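Local coordinates for protein Exo-beta-1,3-galactanase (Bifidobacterium bifidum, PDB 5FLW) that probably releases terminal galactose units from beta-1,3-galactan chains by hydrolysis, as a family 43 glycoside hydrolase with a five-bladed beta-propeller fold, at residues V141-S153 and H161-V173. Numbering follows the deposited sequence.
Sequences VFQDEDGSGYIMS and HIYRLADDYLTIV
The two middle strands of the third propeller blade, 149-155 and 159-165, pair as an antiparallel hairpin, and Ile151 opposite Tyr163 forms a hydrogen-bonded pair, Ile151 N to Tyr163 O at 2.9 Å and Tyr163 N to Ile151 O at 2.8 Å. Ser153 and His161 repeat the pattern, while Leu165 N gives an almost straight bond (176°) to Gly149 O. On one face, Ile162 CG2 lies 3.7 Å from Tyr150 CD2, and the aliphatic part of Arg164 runs beside CE2 of the same ring before its NE forms a salt bridge with Glu174. On the other, Ser153 CB packs against Tyr163 CE2; the Tyr163 hydroxyl lies over the centre of the His161 ring and shares a water with Ser153 OG, which is also hydrogen-bonded to Ser136.

Tyr169, the last residue of the type I turn 166-169, reaches back to the 144-147 turn. With CG beside its backbone N (chi1 -81°), its ring lies against Gly149, CZ 3.7 Å from Gly149 CA. Gln143 NE2, which also bonds to His88 O, donates to Tyr169 OH at 2.9 Å in its amide plane, and Tyr169 OH donates to Gly147 O at 2.7 Å from above the carbonyl plane.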
loop_
_atom_site.group_PDB
_atom_site.type_symbol
_atom_site.label_atom_id
_atom_site.label_comp_id
_atom_site.label_asym_id
_atom_site.label_seq_id
_atom_site.Cartn_x
_atom_site.Cartn_y
_atom_site.Cartn_z
ATOM N N VAL A 141 -0.225 -5.727 0.378
ATOM C CA VAL A 141 0.326 -7.055 0.649
ATOM C C VAL A 141 0.519 -7.288 2.151
ATOM O O VAL A 141 0.682 -6.353 2.948
ATOM C CB VAL A 141 1.639 -7.344 -0.127
ATOM C CG1 VAL A 141 1.381 -7.368 -1.649
ATOM C CG2 VAL A 141 2.718 -6.322 0.250
ATOM N N PHE A 142 0.543 -8.570 2.529
ATOM C CA PHE A 142 0.853 -8.951 3.899
ATOM C C PHE A 142 1.564 -10.308 3.893
ATOM O O PHE A 142 1.157 -11.231 3.186
ATOM C CB PHE A 142 -0.412 -8.971 4.783
ATOM C CG PHE A 142 -0.175 -9.515 6.177
ATOM C CD1 PHE A 142 0.502 -8.764 7.131
ATOM C CD2 PHE A 142 -0.613 -10.784 6.525
ATOM C CE1 PHE A 142 0.741 -9.275 8.384
ATOM C CE2 PHE A 142 -0.376 -11.288 7.777
ATOM C CZ PHE A 142 0.303 -10.529 8.710
ATOM N N GLN A 143 2.634 -10.413 4.674
ATOM C CA GLN A 143 3.381 -11.654 4.838
ATOM C C GLN A 143 3.317 -12.065 6.308
ATOM O O GLN A 143 3.770 -11.320 7.188
ATOM C CB GLN A 143 4.823 -11.469 4.379
ATOM C CG GLN A 143 5.645 -12.708 4.450
ATOM C CD GLN A 143 6.984 -12.520 3.796
ATOM O OE1 GLN A 143 7.796 -11.682 4.228
ATOM N NE2 GLN A 143 7.223 -13.270 2.722
ATOM N N ASP A 144 2.736 -13.238 6.569
ATOM C CA ASP A 144 2.495 -13.730 7.920
ATOM C C ASP A 144 3.748 -14.437 8.482
ATOM O O ASP A 144 4.732 -14.685 7.763
ATOM C CB ASP A 144 1.257 -14.630 7.933
ATOM C CG ASP A 144 0.485 -14.588 9.257
ATOM O OD1 ASP A 144 1.032 -14.148 10.295
ATOM O OD2 ASP A 144 -0.681 -15.040 9.243
ATOM N N GLU A 145 3.679 -14.764 9.789
ATOM C CA GLU A 145 4.840 -15.301 10.498
ATOM C C GLU A 145 5.237 -16.678 9.982
ATOM O O GLU A 145 6.411 -17.060 10.073
ATOM C CB GLU A 145 4.569 -15.353 12.011
ATOM C CG GLU A 145 5.836 -15.467 12.873
ATOM C CD GLU A 145 5.629 -15.005 14.309
ATOM O OE1 GLU A 145 4.455 -14.841 14.705
ATOM O OE2 GLU A 145 6.634 -14.796 15.027
ATOM N N ASP A 146 4.277 -17.433 9.446
ATOM C CA ASP A 146 4.538 -18.750 8.878
ATOM C C ASP A 146 5.082 -18.696 7.454
ATOM O O ASP A 146 5.284 -19.760 6.859
ATOM C CB ASP A 146 3.243 -19.575 8.906
ATOM C CG ASP A 146 2.161 -19.060 7.922
ATOM O OD1 ASP A 146 2.217 -17.916 7.408
ATOM O OD2 ASP A 146 1.182 -19.804 7.700
ATOM N N GLY A 147 5.267 -17.495 6.881
ATOM C CA GLY A 147 5.760 -17.339 5.524
ATOM C C GLY A 147 4.688 -17.243 4.462
ATOM O O GLY A 147 5.020 -17.056 3.290
ATOM N N SER A 148 3.417 -17.404 4.820
ATOM C CA SER A 148 2.362 -17.248 3.831
ATOM C C SER A 148 2.285 -15.805 3.356
ATOM O O SER A 148 2.430 -14.867 4.149
ATOM C CB SER A 148 1.024 -17.662 4.414
ATOM O OG SER A 148 1.040 -19.053 4.644
ATOM N N GLY A 149 2.073 -15.628 2.045
ATOM C CA GLY A 149 1.933 -14.315 1.448
ATOM C C GLY A 149 0.500 -14.071 1.011
ATOM O O GLY A 149 -0.205 -15.001 0.588
ATOM N N TYR A 150 0.082 -12.806 1.084
ATOM C CA TYR A 150 -1.279 -12.409 0.769
ATOM C C TYR A 150 -1.269 -11.105 -0.004
ATOM O O TYR A 150 -0.441 -10.213 0.245
ATOM C CB TYR A 150 -2.116 -12.186 2.052
ATOM C CG TYR A 150 -2.155 -13.418 2.899
ATOM C CD1 TYR A 150 -1.163 -13.678 3.847
ATOM C CD2 TYR A 150 -3.178 -14.359 2.735
ATOM C CE1 TYR A 150 -1.187 -14.867 4.617
ATOM C CE2 TYR A 150 -3.217 -15.532 3.494
ATOM C CZ TYR A 150 -2.231 -15.791 4.435
ATOM O OH TYR A 150 -2.318 -16.965 5.155
ATOM N N ILE A 151 -2.224 -10.995 -0.914
ATOM C CA ILE A 151 -2.506 -9.735 -1.573
ATOM C C ILE A 151 -3.944 -9.336 -1.238
ATOM O O ILE A 151 -4.872 -10.150 -1.358
ATOM C CB ILE A 151 -2.206 -9.801 -3.086
ATOM C CG1 ILE A 151 -2.432 -8.440 -3.754
ATOM C CG2 ILE A 151 -3.018 -10.872 -3.764
ATOM C CD1 ILE A 151 -1.802 -8.345 -5.113
ATOM N N MET A 152 -4.114 -8.095 -0.769
ATOM C CA MET A 152 -5.444 -7.556 -0.526
ATOM C C MET A 152 -5.864 -6.794 -1.766
ATOM O O MET A 152 -5.038 -6.115 -2.390
ATOM C CB MET A 152 -5.480 -6.635 0.706
ATOM C CG MET A 152 -5.029 -7.295 2.015
ATOM S SD MET A 152 -3.232 -7.268 2.312
ATOM C CE MET A 152 -2.993 -5.549 2.831
ATOM N N SER A 153 -7.142 -6.902 -2.129
ATOM C CA SER A 153 -7.578 -6.449 -3.452
ATOM C C SER A 153 -9.007 -5.929 -3.383
ATOM O O SER A 153 -9.938 -6.711 -3.155
ATOM C CB SER A 153 -7.506 -7.616 -4.464
ATOM O OG SER A 153 -8.184 -7.298 -5.681
ATOM N N HIS A 161 -10.905 -8.226 -0.886
ATOM C CA HIS A 161 -10.439 -9.589 -0.679
ATOM C C HIS A 161 -9.109 -9.601 0.057
ATOM O O HIS A 161 -8.269 -8.710 -0.111
ATOM C CB HIS A 161 -10.187 -10.309 -2.010
ATOM C CG HIS A 161 -11.394 -10.442 -2.885
ATOM N ND1 HIS A 161 -12.132 -11.603 -2.968
ATOM C CD2 HIS A 161 -11.974 -9.566 -3.739
ATOM C CE1 HIS A 161 -13.119 -11.436 -3.833
ATOM N NE2 HIS A 161 -13.055 -10.204 -4.305
ATOM N N ILE A 162 -8.898 -10.669 0.817
ATOM C CA ILE A 162 -7.572 -11.159 1.178
ATOM C C ILE A 162 -7.372 -12.424 0.356
ATOM O O ILE A 162 -8.125 -13.396 0.510
ATOM C CB ILE A 162 -7.456 -11.467 2.681
ATOM C CG1 ILE A 162 -7.750 -10.210 3.528
ATOM C CG2 ILE A 162 -6.080 -12.066 2.981
ATOM C CD1 ILE A 162 -7.771 -10.430 5.028
ATOM N N TYR A 163 -6.401 -12.399 -0.559
ATOM C CA TYR A 163 -6.086 -13.532 -1.420
ATOM C C TYR A 163 -4.773 -14.161 -0.967
ATOM O O TYR A 163 -3.778 -13.448 -0.787
ATOM C CB TYR A 163 -5.883 -13.046 -2.847
ATOM C CG TYR A 163 -7.120 -12.624 -3.601
ATOM C CD1 TYR A 163 -8.240 -13.468 -3.694
ATOM C CD2 TYR A 163 -7.143 -11.409 -4.294
ATOM C CE1 TYR A 163 -9.364 -13.080 -4.438
ATOM C CE2 TYR A 163 -8.255 -11.015 -5.018
ATOM C CZ TYR A 163 -9.349 -11.850 -5.097
ATOM O OH TYR A 163 -10.442 -11.454 -5.813
ATOM N N ARG A 164 -4.750 -15.483 -0.818
ATOM C CA ARG A 164 -3.509 -16.172 -0.486
ATOM C C ARG A 164 -2.746 -16.509 -1.767
ATOM O O ARG A 164 -3.336 -16.991 -2.738
ATOM C CB ARG A 164 -3.749 -17.432 0.347
ATOM C CG ARG A 164 -2.463 -18.124 0.828
ATOM C CD ARG A 164 -2.736 -19.166 1.893
ATOM N NE ARG A 164 -3.737 -20.150 1.456
ATOM C CZ ARG A 164 -3.462 -21.337 0.909
ATOM N NH1 ARG A 164 -2.196 -21.713 0.733
ATOM N NH2 ARG A 164 -4.451 -22.166 0.555
ATOM N N LEU A 165 -1.437 -16.255 -1.751
ATOM C CA LEU A 165 -0.587 -16.529 -2.897
ATOM C C LEU A 165 -0.123 -17.983 -2.880
ATOM O O LEU A 165 0.027 -18.606 -1.813
ATOM C CB LEU A 165 0.654 -15.634 -2.834
ATOM C CG LEU A 165 0.387 -14.131 -2.969
ATOM C CD1 LEU A 165 1.568 -13.295 -2.438
ATOM C CD2 LEU A 165 0.120 -13.789 -4.426
ATOM N N ALA A 166 0.162 -18.498 -4.081
ATOM C CA ALA A 166 0.881 -19.753 -4.229
ATOM C C ALA A 166 2.252 -19.631 -3.560
ATOM O O ALA A 166 2.747 -18.525 -3.288
ATOM C CB ALA A 166 1.079 -20.048 -5.715
ATOM N N ASP A 167 2.873 -20.786 -3.288
ATOM C CA ASP A 167 4.171 -20.792 -2.609
ATOM C C ASP A 167 5.249 -20.056 -3.387
ATOM O O ASP A 167 6.213 -19.578 -2.784
ATOM C CB ASP A 167 4.671 -22.216 -2.363
ATOM C CG ASP A 167 3.891 -22.944 -1.291
ATOM O OD1 ASP A 167 3.161 -22.285 -0.509
ATOM O OD2 ASP A 167 3.992 -24.193 -1.261
ATOM N N ASP A 168 5.165 -20.022 -4.715
ATOM C CA ASP A 168 6.137 -19.250 -5.482
ATOM C C ASP A 168 5.753 -17.772 -5.603
ATOM O O ASP A 168 6.444 -17.021 -6.303
ATOM C CB ASP A 168 6.372 -19.882 -6.855
ATOM C CG ASP A 168 5.127 -19.867 -7.734
ATOM O OD1 ASP A 168 4.112 -19.254 -7.360
ATOM O OD2 ASP A 168 5.175 -20.477 -8.832
ATOM N N TYR A 169 4.654 -17.358 -4.965
ATOM C CA TYR A 169 4.194 -15.974 -4.888
ATOM C C TYR A 169 3.762 -15.385 -6.238
ATOM O O TYR A 169 3.530 -14.168 -6.313
ATOM C CB TYR A 169 5.226 -15.068 -4.198
ATOM C CG TYR A 169 5.238 -15.103 -2.677
ATOM C CD1 TYR A 169 4.701 -16.176 -1.955
ATOM C CD2 TYR A 169 5.774 -14.035 -1.949
ATOM C CE1 TYR A 169 4.717 -16.185 -0.547
ATOM C CE2 TYR A 169 5.796 -14.037 -0.555
ATOM C CZ TYR A 169 5.276 -15.099 0.143
ATOM O OH TYR A 169 5.301 -15.070 1.538
ATOM N N LEU A 170 3.594 -16.202 -7.298
ATOM C CA LEU A 170 3.338 -15.673 -8.645
ATOM C C LEU A 170 1.855 -15.624 -9.021
ATOM O O LEU A 170 1.499 -14.971 -10.016
ATOM C CB LEU A 170 4.070 -16.496 -9.708
ATOM C CG LEU A 170 5.592 -16.567 -9.571
ATOM C CD1 LEU A 170 6.144 -17.443 -10.674
ATOM C CD2 LEU A 170 6.194 -15.192 -9.609
ATOM N N THR A 171 0.992 -16.308 -8.258
ATOM C CA THR A 171 -0.443 -16.289 -8.522
ATOM C C THR A 171 -1.208 -16.527 -7.215
ATOM O O THR A 171 -0.612 -16.674 -6.146
ATOM C CB THR A 171 -0.817 -17.256 -9.652
ATOM O OG1 THR A 171 -2.155 -16.960 -10.064
ATOM C CG2 THR A 171 -0.704 -18.712 -9.197
ATOM N N ILE A 172 -2.548 -16.523 -7.316
ATOM C CA ILE A 172 -3.473 -16.603 -6.185
ATOM C C ILE A 172 -4.109 -17.988 -6.155
ATOM O O ILE A 172 -4.527 -18.507 -7.197
ATOM C CB ILE A 172 -4.571 -15.545 -6.371
ATOM C CG1 ILE A 172 -3.965 -14.149 -6.391
ATOM C CG2 ILE A 172 -5.662 -15.677 -5.298
ATOM C CD1 ILE A 172 -5.018 -13.118 -6.887
ATOM N N VAL A 173 -4.207 -18.566 -4.957
ATOM C CA VAL A 173 -4.737 -19.916 -4.782
ATOM C C VAL A 173 -5.941 -19.975 -3.845
ATOM O O VAL A 173 -6.581 -21.035 -3.757
ATOM C CB VAL A 173 -3.647 -20.936 -4.344
ATOM C CG1 VAL A 173 -2.475 -20.997 -5.355
ATOM C CG2 VAL A 173 -3.145 -20.659 -2.936
HETATM O O HOH W 1 -0.023 -20.495 2.505
HETATM O O HOH W 2 1.562 -18.049 0.494
HETATM O O HOH W 3 -10.129 -8.875 -6.706
#